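Local coordinates for protein putative aminooxidase (Propionibacterium acnes, PDB 2BA9) that isomerises polyunsaturated fatty acids, making conjugated linoleic acid, probably with the help of its bound flavin-adenine dinucleotide, in a fold of the flavin-containing amine oxidoreductase family, at residues I162-F168 / Y297-M302; Y180-Y184 / S404-E410. All blocks are in the same frame, centred on the assembly; numbering follows the deposited sequence.

Contact 1 (I162-F168 / Y297-M302). With 12P (dodecaethylene glycol), chain E.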
ATOM      1  N   ILE A 162      -3.990  -1.299 -15.167  1.00 24.23           N
ATOM      2  CA  ILE A 162      -2.674  -0.722 -14.968  1.00 24.28           C
ATOM      3  C   ILE A 162      -2.702   0.653 -14.293  1.00 24.31           C
ATOM      4  O   ILE A 162      -1.815   0.974 -13.517  1.00 23.81           O
ATOM      5  CB  ILE A 162      -1.885  -0.647 -16.279  1.00 24.16           C
ATOM      6  CG1 ILE A 162      -0.384  -0.455 -15.991  1.00 24.85           C
ATOM      7  CG2 ILE A 162      -2.442   0.439 -17.199  1.00 23.08           C
ATOM      8  CD1 ILE A 162       0.478  -0.551 -17.226  1.00 25.75           C
ATOM      9  N   ASN A 163      -3.721   1.450 -14.586  1.00 24.47           N
ATOM     10  CA  ASN A 163      -3.750   2.840 -14.141  1.00 24.50           C
ATOM     11  C   ASN A 163      -3.846   3.005 -12.609  1.00 25.42           C
ATOM     12  O   ASN A 163      -3.110   3.802 -12.027  1.00 25.20           O
ATOM     13  CB  ASN A 163      -4.865   3.587 -14.875  1.00 24.95           C
ATOM     14  CG  ASN A 163      -4.703   3.538 -16.380  1.00 24.62           C
ATOM     15  OD1 ASN A 163      -3.629   3.841 -16.902  1.00 26.91           O
ATOM     16  ND2 ASN A 163      -5.766   3.152 -17.094  1.00 26.03           N
ATOM     17  N   PRO A 164      -4.736   2.244 -11.936  1.00 26.00           N
ATOM     18  CA  PRO A 164      -4.717   2.233 -10.469  1.00 26.17           C
ATOM     19  C   PRO A 164      -3.684   1.294  -9.852  1.00 26.35           C
ATOM     20  O   PRO A 164      -3.704   1.077  -8.634  1.00 26.08           O
ATOM     21  CB  PRO A 164      -6.120   1.731 -10.109  1.00 26.18           C
ATOM     22  CG  PRO A 164      -6.842   1.539 -11.365  1.00 26.32           C
ATOM     23  CD  PRO A 164      -5.824   1.403 -12.435  1.00 25.98           C
ATOM     24  N   PHE A 165      -2.807   0.712 -10.669  1.00 26.41           N
ATOM     25  CA  PHE A 165      -1.823  -0.211 -10.132  1.00 26.55           C
ATOM     26  C   PHE A 165      -0.402   0.317 -10.247  1.00 26.47           C
ATOM     27  O   PHE A 165       0.188   0.710  -9.237  1.00 25.93           O
ATOM     28  CB  PHE A 165      -1.944  -1.610 -10.745  1.00 26.90           C
ATOM     29  CG  PHE A 165      -1.167  -2.644  -9.985  1.00 27.14           C
ATOM     30  CD1 PHE A 165      -1.711  -3.226  -8.840  1.00 27.59           C
ATOM     31  CD2 PHE A 165       0.132  -2.981 -10.365  1.00 27.42           C
ATOM     32  CE1 PHE A 165      -0.990  -4.157  -8.104  1.00 28.63           C
ATOM     33  CE2 PHE A 165       0.854  -3.919  -9.640  1.00 27.69           C
ATOM     34  CZ  PHE A 165       0.292  -4.519  -8.514  1.00 27.80           C
ATOM     35  N   THR A 166       0.124   0.346 -11.470  1.00 26.51           N
ATOM     36  CA  THR A 166       1.499   0.763 -11.713  1.00 26.77           C
ATOM     37  C   THR A 166       1.733   2.239 -11.354  1.00 26.71           C
ATOM     38  O   THR A 166       2.721   2.574 -10.702  1.00 26.72           O
ATOM     39  CB  THR A 166       1.906   0.488 -13.170  1.00 26.74           C
ATOM     40  OG1 THR A 166       1.808  -0.922 -13.426  1.00 27.68           O
ATOM     41  CG2 THR A 166       3.332   0.958 -13.449  1.00 26.22           C
ATOM     42  N   ALA A 167       0.823   3.102 -11.779  1.00 27.19           N
ATOM     43  CA  ALA A 167       0.856   4.533 -11.446  1.00 27.15           C
ATOM     44  C   ALA A 167       0.808   4.785  -9.933  1.00 27.30           C
ATOM     45  O   ALA A 167       1.431   5.734  -9.435  1.00 27.38           O
ATOM     46  CB  ALA A 167      -0.303   5.256 -12.137  1.00 27.21           C
ATOM     47  N   PHE A 168       0.063   3.933  -9.222  1.00 27.42           N
ATOM     48  CA  PHE A 168      -0.043   3.972  -7.744  1.00 27.13           C
ATOM     49  C   PHE A 168       1.168   3.306  -7.087  1.00 26.56           C
ATOM     50  O   PHE A 168       1.182   3.082  -5.877  1.00 26.43           O
ATOM     51  CB  PHE A 168      -1.329   3.286  -7.244  1.00 27.48           C
ATOM     52  CG  PHE A 168      -2.581   4.124  -7.378  1.00 28.14           C
ATOM     53  CD1 PHE A 168      -2.954   4.651  -8.599  1.00 28.84           C
ATOM     54  CD2 PHE A 168      -3.409   4.332  -6.283  1.00 29.58           C
ATOM     55  CE1 PHE A 168      -4.112   5.408  -8.730  1.00 30.70           C
ATOM     56  CE2 PHE A 168      -4.581   5.063  -6.401  1.00 30.97           C
ATOM     57  CZ  PHE A 168      -4.939   5.603  -7.638  1.00 30.02           C
ATOM     58  N   TYR A 297      -3.294  11.103 -15.686  1.00 25.47           N
ATOM     59  CA  TYR A 297      -2.561   9.835 -15.766  1.00 25.40           C
ATOM     60  C   TYR A 297      -1.773   9.760 -17.070  1.00 25.24           C
ATOM     61  O   TYR A 297      -2.143  10.374 -18.085  1.00 24.65           O
ATOM     62  CB  TYR A 297      -3.508   8.634 -15.709  1.00 26.41           C
ATOM     63  CG  TYR A 297      -4.063   8.329 -14.326  1.00 27.34           C
ATOM     64  CD1 TYR A 297      -3.695   7.184 -13.630  1.00 28.57           C
ATOM     65  CD2 TYR A 297      -4.960   9.199 -13.721  1.00 28.70           C
ATOM     66  CE1 TYR A 297      -4.229   6.917 -12.358  1.00 28.22           C
ATOM     67  CE2 TYR A 297      -5.480   8.949 -12.473  1.00 28.82           C
ATOM     68  CZ  TYR A 297      -5.109   7.813 -11.788  1.00 28.65           C
ATOM     69  OH  TYR A 297      -5.647   7.595 -10.532  1.00 28.47           O
ATOM     70  N   VAL A 298      -0.687   8.993 -17.035  1.00 24.96           N
ATOM     71  CA  VAL A 298       0.218   8.891 -18.176  1.00 24.51           C
ATOM     72  C   VAL A 298       0.614   7.439 -18.400  1.00 24.77           C
ATOM     73  O   VAL A 298       1.706   6.998 -17.975  1.00 25.57           O
ATOM     74  CB  VAL A 298       1.459   9.800 -18.021  1.00 24.12           C
ATOM     75  CG1 VAL A 298       2.178   9.985 -19.367  1.00 22.73           C
ATOM     76  CG2 VAL A 298       1.067  11.150 -17.484  1.00 22.93           C
ATOM     77  N   PRO A 299      -0.289   6.671 -19.044  1.00 24.42           N
ATOM     78  CA  PRO A 299       0.003   5.275 -19.369  1.00 24.29           C
ATOM     79  C   PRO A 299       1.327   5.106 -20.089  1.00 24.01           C
ATOM     80  O   PRO A 299       2.071   4.193 -19.784  1.00 24.43           O
ATOM     81  CB  PRO A 299      -1.165   4.875 -20.271  1.00 23.99           C
ATOM     82  CG  PRO A 299      -2.281   5.773 -19.833  1.00 24.09           C
ATOM     83  CD  PRO A 299      -1.654   7.060 -19.463  1.00 24.26           C
ATOM     84  N   ASP A 300       1.629   5.999 -21.024  1.00 24.55           N
ATOM     85  CA  ASP A 300       2.926   5.982 -21.705  1.00 24.78           C
ATOM     86  C   ASP A 300       4.095   5.828 -20.736  1.00 24.66           C
ATOM     87  O   ASP A 300       5.060   5.116 -21.042  1.00 24.31           O
ATOM     88  CB  ASP A 300       3.135   7.259 -22.546  1.00 24.35           C
ATOM     89  CG  ASP A 300       2.384   7.226 -23.860  1.00 25.61           C
ATOM     90  OD1 ASP A 300       1.871   6.150 -24.266  1.00 27.67           O
ATOM     91  OD2 ASP A 300       2.307   8.285 -24.503  1.00 26.22           O
ATOM     92  N   ASN A 301       4.002   6.517 -19.587  1.00 24.51           N
ATOM     93  CA  ASN A 301       5.096   6.601 -18.596  1.00 24.45           C
ATOM     94  C   ASN A 301       5.049   5.496 -17.530  1.00 24.79           C
ATOM     95  O   ASN A 301       5.898   5.467 -16.642  1.00 24.57           O
ATOM     96  CB  ASN A 301       5.132   7.986 -17.926  1.00 23.79           C
ATOM     97  CG  ASN A 301       5.735   9.071 -18.822  1.00 23.21           C
ATOM     98  OD1 ASN A 301       6.273   8.790 -19.894  1.00 22.21           O
ATOM     99  ND2 ASN A 301       5.684  10.319 -18.358  1.00 22.80           N
ATOM    100  N   MET A 302       4.088   4.577 -17.676  1.00 25.39           N
ATOM    101  CA  MET A 302       3.962   3.379 -16.831  1.00 25.85           C
ATOM    102  C   MET A 302       4.640   2.132 -17.433  1.00 26.08           C
ATOM    103  O   MET A 302       4.651   1.066 -16.817  1.00 26.22           O
ATOM    104  CB  MET A 302       2.484   3.069 -16.608  1.00 25.64           C
ATOM    105  CG  MET A 302       1.723   4.144 -15.888  1.00 25.10           C
ATOM    106  SD  MET A 302      -0.041   3.780 -15.888  1.00 23.44           S
ATOM    107  CE  MET A 302      -0.754   5.431 -15.652  1.00 26.93           C
TER
HETATM  108  O37 12P E1001     -17.694  -0.416 -16.875  1.00 73.40           O
HETATM  109  C36 12P E1001     -16.266  -0.427 -16.748  1.00 72.81           C
HETATM  110  C35 12P E1001     -15.690   0.951 -17.041  1.00 72.71           C
HETATM  111  O34 12P E1001     -15.983   1.295 -18.396  1.00 72.29           O
HETATM  112  C33 12P E1001     -15.377   2.525 -18.803  1.00 71.27           C
HETATM  113  C32 12P E1001     -15.468   2.697 -20.327  1.00 69.89           C
HETATM  114  O31 12P E1001     -15.078   1.495 -21.004  1.00 68.17           O
HETATM  115  C30 12P E1001     -14.845   1.659 -22.408  1.00 66.29           C
HETATM  116  C29 12P E1001     -13.592   0.896 -22.851  1.00 65.16           C
HETATM  117  O28 12P E1001     -12.403   1.597 -22.478  1.00 62.75           O
HETATM  118  C27 12P E1001     -11.205   0.816 -22.547  1.00 59.99           C
HETATM  119  C26 12P E1001     -10.015   1.752 -22.318  1.00 58.47           C
HETATM  120  O25 12P E1001      -9.181   1.396 -21.202  1.00 55.79           O
HETATM  121  C24 12P E1001      -9.560   1.994 -19.960  1.00 54.08           C
HETATM  122  C23 12P E1001      -9.169   3.467 -19.839  1.00 52.86           C
HETATM  123  O22 12P E1001      -8.591   3.754 -18.563  1.00 50.32           O
HETATM  124  C21 12P E1001      -9.482   3.968 -17.458  1.00 47.78           C
HETATM  125  C20 12P E1001      -9.335   2.843 -16.426  1.00 46.18           C
HETATM  126  O19 12P E1001      -8.521   3.183 -15.303  1.00 43.36           O
HETATM  127  C18 12P E1001      -9.179   3.982 -14.319  1.00 40.38           C
HETATM  128  C17 12P E1001      -8.279   5.134 -13.881  1.00 38.70           C
HETATM  129  O16 12P E1001      -8.450   5.304 -12.477  1.00 39.02           O
HETATM  130  C15 12P E1001      -8.148   6.575 -11.913  1.00 35.86           C
HETATM  131  C14 12P E1001      -9.344   7.133 -11.155  1.00 35.59           C
HETATM  132  O13 12P E1001      -8.947   7.976 -10.055  1.00 34.56           O
HETATM  133  C12 12P E1001      -8.546   9.286 -10.465  1.00 32.93           C
HETATM  134  C11 12P E1001      -7.938  10.094  -9.326  1.00 31.66           C
HETATM  135  O10 12P E1001      -6.532  10.327  -9.492  1.00 33.13           O
HETATM  136  C9  12P E1001      -5.771   9.940  -8.337  1.00 30.97           C
HETATM  137  C8  12P E1001      -4.293  10.297  -8.404  1.00 31.43           C
HETATM  138  O7  12P E1001      -3.502   9.314  -7.695  1.00 30.90           O
HETATM  139  C6  12P E1001      -2.119   9.639  -7.540  1.00 27.18           C
HETATM  140  C5  12P E1001      -1.337   8.371  -7.265  1.00 27.53           C
HETATM  141  O4  12P E1001      -1.405   8.034  -5.872  1.00 29.34           O
HETATM  142  C3  12P E1001      -2.735   7.674  -5.473  1.00 29.89           C
HETATM  143  C2  12P E1001      -2.768   7.172  -4.039  1.00 30.35           C
HETATM  144  O1  12P E1001      -4.054   7.274  -3.397  1.00 29.07           O
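Met302 reaches from the loop after strand 295-297 into the turn that leads to helix 166-170, and its side chain does much of the joining. Its CB lies against two branches, CG2 of Thr166 at 3.9 Å and, a little farther off, CD1 of Ile162. With CG anti to its own carbonyl carbon (chi1 -62°) and the chain extended beyond, the thioether runs along the helix start: SD passes near Ala167 CB, and the methyl CE ends 3.5 Å from that same CB. Asn163 crosses this chain at about a right angle, its OD1 3.5 Å from Met302 CE, a van der Waals contact between amide oxygen and methyl.

Beyond the methionine, Tyr297 meets Asn163, Ala167 and Phe168. The backbone O of Asn163 lies at the edge of its ring, near the plane, 3.3 Å from CE1, while Ala167 CB approaches CD1 obliquely. Farther out, Tyr297 OH comes 3.2 Å from Phe168 CE1, again at a ring edge.

A dodecaethylene glycol, probably from the crystallisation liquor, runs alongside. Tyr297 OH donates to its O10 at 3.1 Å, Asn163 ND2 donates to its O19 at 3.3 Å, and its C3 sits over one face of Phe168. Thr166 OG1 turns elsewhere, to the backbone O of Gly171.

The two segments are therefore held to each other by apolar and van der Waals contacts, while the Asn163 amide and Tyr297 phenol bond to the glycol chain, which also runs past Phe168, a residue of the flavin pocket.

Contact 2 (Y180-Y184 / S404-E410). With NA (sodium ion), chain B; FAD (flavin-adenine dinucleotide), chain D.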
ATOM      1  N   TYR A 180      -1.193 -10.468  -6.011  1.00 25.20           N
ATOM      2  CA  TYR A 180      -1.193  -9.135  -5.424  1.00 25.47           C
ATOM      3  C   TYR A 180      -2.203  -8.250  -6.150  1.00 25.08           C
ATOM      4  O   TYR A 180      -3.017  -7.586  -5.513  1.00 26.02           O
ATOM      5  CB  TYR A 180       0.210  -8.519  -5.474  1.00 25.21           C
ATOM      6  CG  TYR A 180       1.225  -9.277  -4.658  1.00 24.31           C
ATOM      7  CD1 TYR A 180       1.135  -9.325  -3.267  1.00 23.83           C
ATOM      8  CD2 TYR A 180       2.277  -9.944  -5.273  1.00 25.39           C
ATOM      9  CE1 TYR A 180       2.062 -10.021  -2.507  1.00 24.06           C
ATOM     10  CE2 TYR A 180       3.223 -10.639  -4.524  1.00 25.43           C
ATOM     11  CZ  TYR A 180       3.111 -10.684  -3.139  1.00 25.80           C
ATOM     12  OH  TYR A 180       4.062 -11.383  -2.398  1.00 25.36           O
ATOM     13  N   VAL A 181      -2.175  -8.280  -7.478  1.00 24.76           N
ATOM     14  CA  VAL A 181      -2.979  -7.353  -8.285  1.00 24.60           C
ATOM     15  C   VAL A 181      -4.455  -7.541  -7.972  1.00 25.23           C
ATOM     16  O   VAL A 181      -5.164  -6.566  -7.700  1.00 24.44           O
ATOM     17  CB  VAL A 181      -2.757  -7.552  -9.810  1.00 24.96           C
ATOM     18  CG1 VAL A 181      -3.679  -6.593 -10.637  1.00 24.65           C
ATOM     19  CG2 VAL A 181      -1.245  -7.388 -10.173  1.00 22.38           C
ATOM     20  N   LEU A 182      -4.879  -8.810  -7.989  1.00 25.11           N
ATOM     21  CA  LEU A 182      -6.286  -9.177  -7.933  1.00 25.43           C
ATOM     22  C   LEU A 182      -6.879  -9.207  -6.508  1.00 25.64           C
ATOM     23  O   LEU A 182      -8.107  -9.209  -6.347  1.00 26.27           O
ATOM     24  CB  LEU A 182      -6.501 -10.492  -8.688  1.00 25.17           C
ATOM     25  CG  LEU A 182      -6.284 -10.333 -10.207  1.00 24.71           C
ATOM     26  CD1 LEU A 182      -6.108 -11.670 -10.919  1.00 24.59           C
ATOM     27  CD2 LEU A 182      -7.449  -9.537 -10.821  1.00 22.93           C
ATOM     28  N   LYS A 183      -6.014  -9.200  -5.494  1.00 25.95           N
ATOM     29  CA  LYS A 183      -6.429  -9.003  -4.097  1.00 25.88           C
ATOM     30  C   LYS A 183      -6.717  -7.529  -3.793  1.00 26.01           C
ATOM     31  O   LYS A 183      -7.599  -7.228  -2.990  1.00 26.91           O
ATOM     32  CB  LYS A 183      -5.392  -9.581  -3.112  1.00 25.80           C
ATOM     33  CG  LYS A 183      -5.439 -11.108  -3.049  1.00 25.18           C
ATOM     34  CD  LYS A 183      -4.437 -11.722  -2.075  1.00 25.09           C
ATOM     35  CE  LYS A 183      -4.403 -13.231  -2.231  1.00 24.49           C
ATOM     36  NZ  LYS A 183      -5.744 -13.890  -2.018  1.00 22.97           N
ATOM     37  N   TYR A 184      -5.977  -6.624  -4.429  1.00 25.77           N
ATOM     38  CA  TYR A 184      -6.283  -5.189  -4.425  1.00 25.78           C
ATOM     39  C   TYR A 184      -7.367  -4.871  -5.454  1.00 25.68           C
ATOM     40  O   TYR A 184      -8.524  -4.568  -5.098  1.00 25.99           O
ATOM     41  CB  TYR A 184      -4.994  -4.387  -4.683  1.00 25.97           C
ATOM     42  CG  TYR A 184      -5.145  -2.960  -5.187  1.00 25.91           C
ATOM     43  CD1 TYR A 184      -6.224  -2.160  -4.808  1.00 24.57           C
ATOM     44  CD2 TYR A 184      -4.180  -2.403  -6.024  1.00 25.71           C
ATOM     45  CE1 TYR A 184      -6.354  -0.883  -5.280  1.00 26.53           C
ATOM     46  CE2 TYR A 184      -4.291  -1.110  -6.485  1.00 25.66           C
ATOM     47  CZ  TYR A 184      -5.377  -0.348  -6.108  1.00 26.67           C
ATOM     48  OH  TYR A 184      -5.518   0.945  -6.558  1.00 28.06           O
ATOM     49  N   SER A 404      -0.213  -9.271   3.202  1.00 25.17           N
ATOM     50  CA  SER A 404      -1.487  -8.984   2.561  1.00 25.65           C
ATOM     51  C   SER A 404      -1.216  -8.237   1.255  1.00 25.64           C
ATOM     52  O   SER A 404      -0.929  -8.851   0.229  1.00 26.13           O
ATOM     53  CB  SER A 404      -2.400  -8.176   3.506  1.00 25.44           C
ATOM     54  OG  SER A 404      -1.782  -6.966   3.959  1.00 26.49           O
ATOM     55  N   PHE A 405      -1.290  -6.914   1.301  1.00 25.41           N
ATOM     56  CA  PHE A 405      -1.002  -6.092   0.140  1.00 25.49           C
ATOM     57  C   PHE A 405      -0.716  -4.692   0.632  1.00 25.66           C
ATOM     58  O   PHE A 405      -1.154  -4.321   1.723  1.00 25.41           O
ATOM     59  CB  PHE A 405      -2.188  -6.097  -0.825  1.00 25.59           C
ATOM     60  CG  PHE A 405      -1.968  -5.267  -2.036  1.00 25.07           C
ATOM     61  CD1 PHE A 405      -1.163  -5.732  -3.068  1.00 25.34           C
ATOM     62  CD2 PHE A 405      -2.535  -4.002  -2.139  1.00 24.48           C
ATOM     63  CE1 PHE A 405      -0.939  -4.950  -4.194  1.00 24.72           C
ATOM     64  CE2 PHE A 405      -2.306  -3.212  -3.255  1.00 25.02           C
ATOM     65  CZ  PHE A 405      -1.520  -3.692  -4.290  1.00 24.87           C
ATOM     66  N   GLY A 406       0.023  -3.928  -0.168  1.00 25.75           N
ATOM     67  CA  GLY A 406       0.371  -2.560   0.160  1.00 25.94           C
ATOM     68  C   GLY A 406      -0.766  -1.555   0.039  1.00 26.12           C
ATOM     69  O   GLY A 406      -0.587  -0.522  -0.594  1.00 27.01           O
ATOM     70  N   ASN A 407      -1.929  -1.839   0.636  1.00 26.22           N
ATOM     71  CA  ASN A 407      -2.989  -0.816   0.803  1.00 26.13           C
ATOM     72  C   ASN A 407      -3.582  -0.847   2.203  1.00 25.35           C
ATOM     73  O   ASN A 407      -3.399  -1.827   2.932  1.00 24.18           O
ATOM     74  CB  ASN A 407      -4.009  -0.802  -0.368  1.00 26.55           C
ATOM     75  CG  ASN A 407      -5.310  -1.626  -0.141  1.00 27.29           C
ATOM     76  OD1 ASN A 407      -5.808  -1.827   0.970  1.00 28.86           O
ATOM     77  ND2 ASN A 407      -5.901  -2.035  -1.263  1.00 27.76           N
ATOM     78  N   PHE A 408      -4.217   0.256   2.608  1.00 25.44           N
ATOM     79  CA  PHE A 408      -4.539   0.429   4.029  1.00 25.64           C
ATOM     80  C   PHE A 408      -5.789  -0.344   4.469  1.00 25.76           C
ATOM     81  O   PHE A 408      -5.923  -0.687   5.642  1.00 26.51           O
ATOM     82  CB  PHE A 408      -4.528   1.905   4.487  1.00 26.14           C
ATOM     83  CG  PHE A 408      -5.520   2.816   3.787  1.00 26.29           C
ATOM     84  CD1 PHE A 408      -6.858   2.858   4.175  1.00 26.92           C
ATOM     85  CD2 PHE A 408      -5.083   3.715   2.825  1.00 27.73           C
ATOM     86  CE1 PHE A 408      -7.752   3.734   3.564  1.00 26.74           C
ATOM     87  CE2 PHE A 408      -5.981   4.584   2.203  1.00 27.53           C
ATOM     88  CZ  PHE A 408      -7.320   4.578   2.574  1.00 27.49           C
ATOM     89  N   ASP A 409      -6.679  -0.680   3.548  1.00 25.40           N
ATOM     90  CA  ASP A 409      -7.769  -1.574   3.921  1.00 25.84           C
ATOM     91  C   ASP A 409      -7.262  -3.003   4.066  1.00 25.72           C
ATOM     92  O   ASP A 409      -7.662  -3.718   4.978  1.00 25.80           O
ATOM     93  CB  ASP A 409      -8.912  -1.532   2.912  1.00 25.59           C
ATOM     94  CG  ASP A 409     -10.093  -2.370   3.355  1.00 25.64           C
ATOM     95  OD1 ASP A 409     -10.810  -1.954   4.306  1.00 23.65           O
ATOM     96  OD2 ASP A 409     -10.285  -3.453   2.760  1.00 27.29           O
ATOM     97  N   GLU A 410      -6.359  -3.405   3.178  1.00 26.12           N
ATOM     98  CA  GLU A 410      -5.875  -4.782   3.162  1.00 26.39           C
ATOM     99  C   GLU A 410      -5.110  -5.098   4.430  1.00 26.23           C
ATOM    100  O   GLU A 410      -5.324  -6.162   5.028  1.00 26.44           O
ATOM    101  CB  GLU A 410      -5.020  -5.072   1.926  1.00 26.62           C
ATOM    102  CG  GLU A 410      -5.810  -5.128   0.611  1.00 28.45           C
ATOM    103  CD  GLU A 410      -6.797  -6.304   0.523  1.00 29.61           C
ATOM    104  OE1 GLU A 410      -6.436  -7.437   0.895  1.00 30.53           O
ATOM    105  OE2 GLU A 410      -7.942  -6.096   0.055  1.00 32.85           O
TER
HETATM  106 NA    NA B2001      -9.456  -7.229  -1.306  1.00 41.99          NA
HETATM  107  PA  FAD D 500       3.058   1.804   6.969  1.00 19.59           P
HETATM  108  O1A FAD D 500       1.912   2.658   6.512  1.00 19.96           O
HETATM  109  O2A FAD D 500       4.357   1.940   6.202  1.00 19.83           O
HETATM  110  O5B FAD D 500       3.393   2.173   8.491  1.00 20.92           O
HETATM  111  C5B FAD D 500       4.410   1.437   9.129  1.00 23.05           C
HETATM  112  C4B FAD D 500       4.751   2.071  10.461  1.00 23.62           C
HETATM  113  O4B FAD D 500       5.745   1.292  11.096  1.00 24.57           O
HETATM  114  C3B FAD D 500       5.277   3.498  10.298  1.00 23.93           C
HETATM  115  O3B FAD D 500       4.541   4.379  11.116  1.00 23.63           O
HETATM  116  C2B FAD D 500       6.732   3.388  10.689  1.00 24.35           C
HETATM  117  O2B FAD D 500       7.270   4.611  11.192  1.00 24.46           O
HETATM  118  C1B FAD D 500       6.704   2.173  11.634  1.00 24.38           C
HETATM  119  N9A FAD D 500       8.043   1.565  11.727  1.00 23.97           N
HETATM  120  C8A FAD D 500       8.845   1.137  10.690  1.00 24.64           C
HETATM  121  N7A FAD D 500      10.013   0.662  11.207  1.00 23.58           N
HETATM  122  C5A FAD D 500       9.962   0.780  12.562  1.00 24.46           C
HETATM  123  C6A FAD D 500      10.872   0.472  13.595  1.00 23.92           C
HETATM  124  N6A FAD D 500      11.897  -0.404  13.341  1.00 23.78           N
HETATM  125  N1A FAD D 500      10.488   0.698  14.912  1.00 24.67           N
HETATM  126  C2A FAD D 500       9.263   1.273  15.219  1.00 25.15           C
HETATM  127  N3A FAD D 500       8.379   1.577  14.192  1.00 24.60           N
HETATM  128  C4A FAD D 500       8.724   1.357  12.893  1.00 24.25           C
HETATM  129  N1  FAD D 500      -3.417   2.728   0.195  1.00 25.89           N
HETATM  130  C2  FAD D 500      -4.737   2.590  -0.185  1.00 28.77           C
HETATM  131  O2  FAD D 500      -5.473   1.814   0.424  1.00 25.85           O
HETATM  132  N3  FAD D 500      -5.217   3.302  -1.267  1.00 29.83           N
HETATM  133  C4  FAD D 500      -4.391   4.173  -1.947  1.00 29.28           C
HETATM  134  O4  FAD D 500      -4.860   4.811  -2.903  1.00 30.85           O
HETATM  135  C4X FAD D 500      -3.058   4.325  -1.555  1.00 27.21           C
HETATM  136  N5  FAD D 500      -2.193   5.171  -2.228  1.00 24.38           N
HETATM  137  C5X FAD D 500      -0.927   5.450  -1.750  1.00 24.27           C
HETATM  138  C6  FAD D 500      -0.132   6.413  -2.367  1.00 23.47           C
HETATM  139  C7  FAD D 500       1.127   6.709  -1.850  1.00 23.93           C
HETATM  140  C7M FAD D 500       1.949   7.766  -2.531  1.00 23.84           C
HETATM  141  C8  FAD D 500       1.593   6.033  -0.725  1.00 23.67           C
HETATM  142  C8M FAD D 500       2.941   6.313  -0.133  1.00 22.83           C
HETATM  143  C9  FAD D 500       0.793   5.068  -0.120  1.00 23.66           C
HETATM  144  C9A FAD D 500      -0.469   4.756  -0.627  1.00 24.16           C
HETATM  145  N10 FAD D 500      -1.286   3.770  -0.044  1.00 23.80           N
HETATM  146  C10 FAD D 500      -2.588   3.605  -0.460  1.00 25.30           C
HETATM  147  C1' FAD D 500      -0.696   2.669   0.772  1.00 20.63           C
HETATM  148  C2' FAD D 500      -0.989   2.840   2.257  1.00 19.91           C
HETATM  149  O2' FAD D 500      -0.708   4.160   2.709  1.00 21.29           O
HETATM  150  C3' FAD D 500      -0.155   1.812   3.007  1.00 20.46           C
HETATM  151  O3' FAD D 500      -0.359   0.522   2.425  1.00 20.43           O
HETATM  152  C4' FAD D 500      -0.500   1.806   4.487  1.00 20.53           C
HETATM  153  O4' FAD D 500      -0.044   2.992   5.128  1.00 24.59           O
HETATM  154  C5' FAD D 500       0.104   0.559   5.117  1.00 21.46           C
HETATM  155  O5' FAD D 500       0.076   0.663   6.512  1.00 20.30           O
HETATM  156  P   FAD D 500       1.115  -0.201   7.409  1.00 20.53           P
HETATM  157  O1P FAD D 500       0.938   0.123   8.880  1.00 20.58           O
HETATM  158  O2P FAD D 500       0.886  -1.642   7.110  1.00 23.73           O
HETATM  159  O3P FAD D 500       2.587   0.268   6.973  1.00 21.28           O
HETATM  160  O   HOH W   1      -9.836  -5.406  -2.723  1.00 31.30           O
HETATM  161  O   HOH W   2      -8.322  -9.099  -0.292  1.00 24.73           O
HETATM  162  O   HOH W   3     -10.438  -8.448  -2.742  1.00 26.37           O
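The Phe405 ring carries Tyr184 CB over one face, a CH-pi contact with CB 3.6 Å from the ring centroid, while the backbone O of Tyr180 comes to it obliquely. The Tyr184 and Phe405 rings themselves are near parallel, their planes at 27°, but displaced so that little of one ring covers the other, centroids 5.2 Å apart. Tyr184 places its ring here with CG anti to the backbone N. The Asn407 amide stands almost perpendicular to the Tyr184 ring, planes 88° apart, with ND2 3.6 Å from CD1. At the edge of the Tyr180 ring, near its plane, lies Ser404 O, and Tyr180 CB packs on Phe405 CD1. The Phe408 ring has the flavin O2 over one face.

Beside these rings a sodium ion ties the two helices together. Lys183 O binds it at 2.5 Å and Glu410 OE2 at 2.3 Å, with three waters completing the ligands found. One of those waters donates to Tyr184 O and another to Glu410 OE1, which is also held by Asn131. The two protein oxygens stand close together because they share the metal, whose charge probably offsets their mutual repulsion.

Asn407 is the N-cap of helix 408-423: its OD1 accepts from Glu410 N at 2.8 Å, the donor tilted somewhat from the carbonyl plane. Next to it, Phe408 N donates to flavin O2 at 3.0 Å, with an N-H...O angle of 158°. A helix start whose backbone NH meets the pyrimidine carbonyl O2 is characteristic of flavoenzymes of the amine oxidase family; its dipole probably helps to stabilise negative charge on the reduced flavin.

How the contacts relate
The centres of contacts 1 and 2 lie about 17 Å apart, and their segments alternate along the chain. Helices 166-170 and 178-184 follow each other in sequence and bring the two together. Pro164 O and Tyr184 OH are 2.8 Å apart, a probable hydrogen bond, and the Phe165 ring packs on residues of contact 2: its CZ is 3.7 Å from Val181 CG2 and its CE1 3.9 Å from Phe405 CZ. Both contacts border the flavin. Contact 2 supplies Gly406, Asn407 and Phe408 to its pocket, whereas contact 1 supplies Phe168, whose side chain comes within about 4 Å of the cofactor.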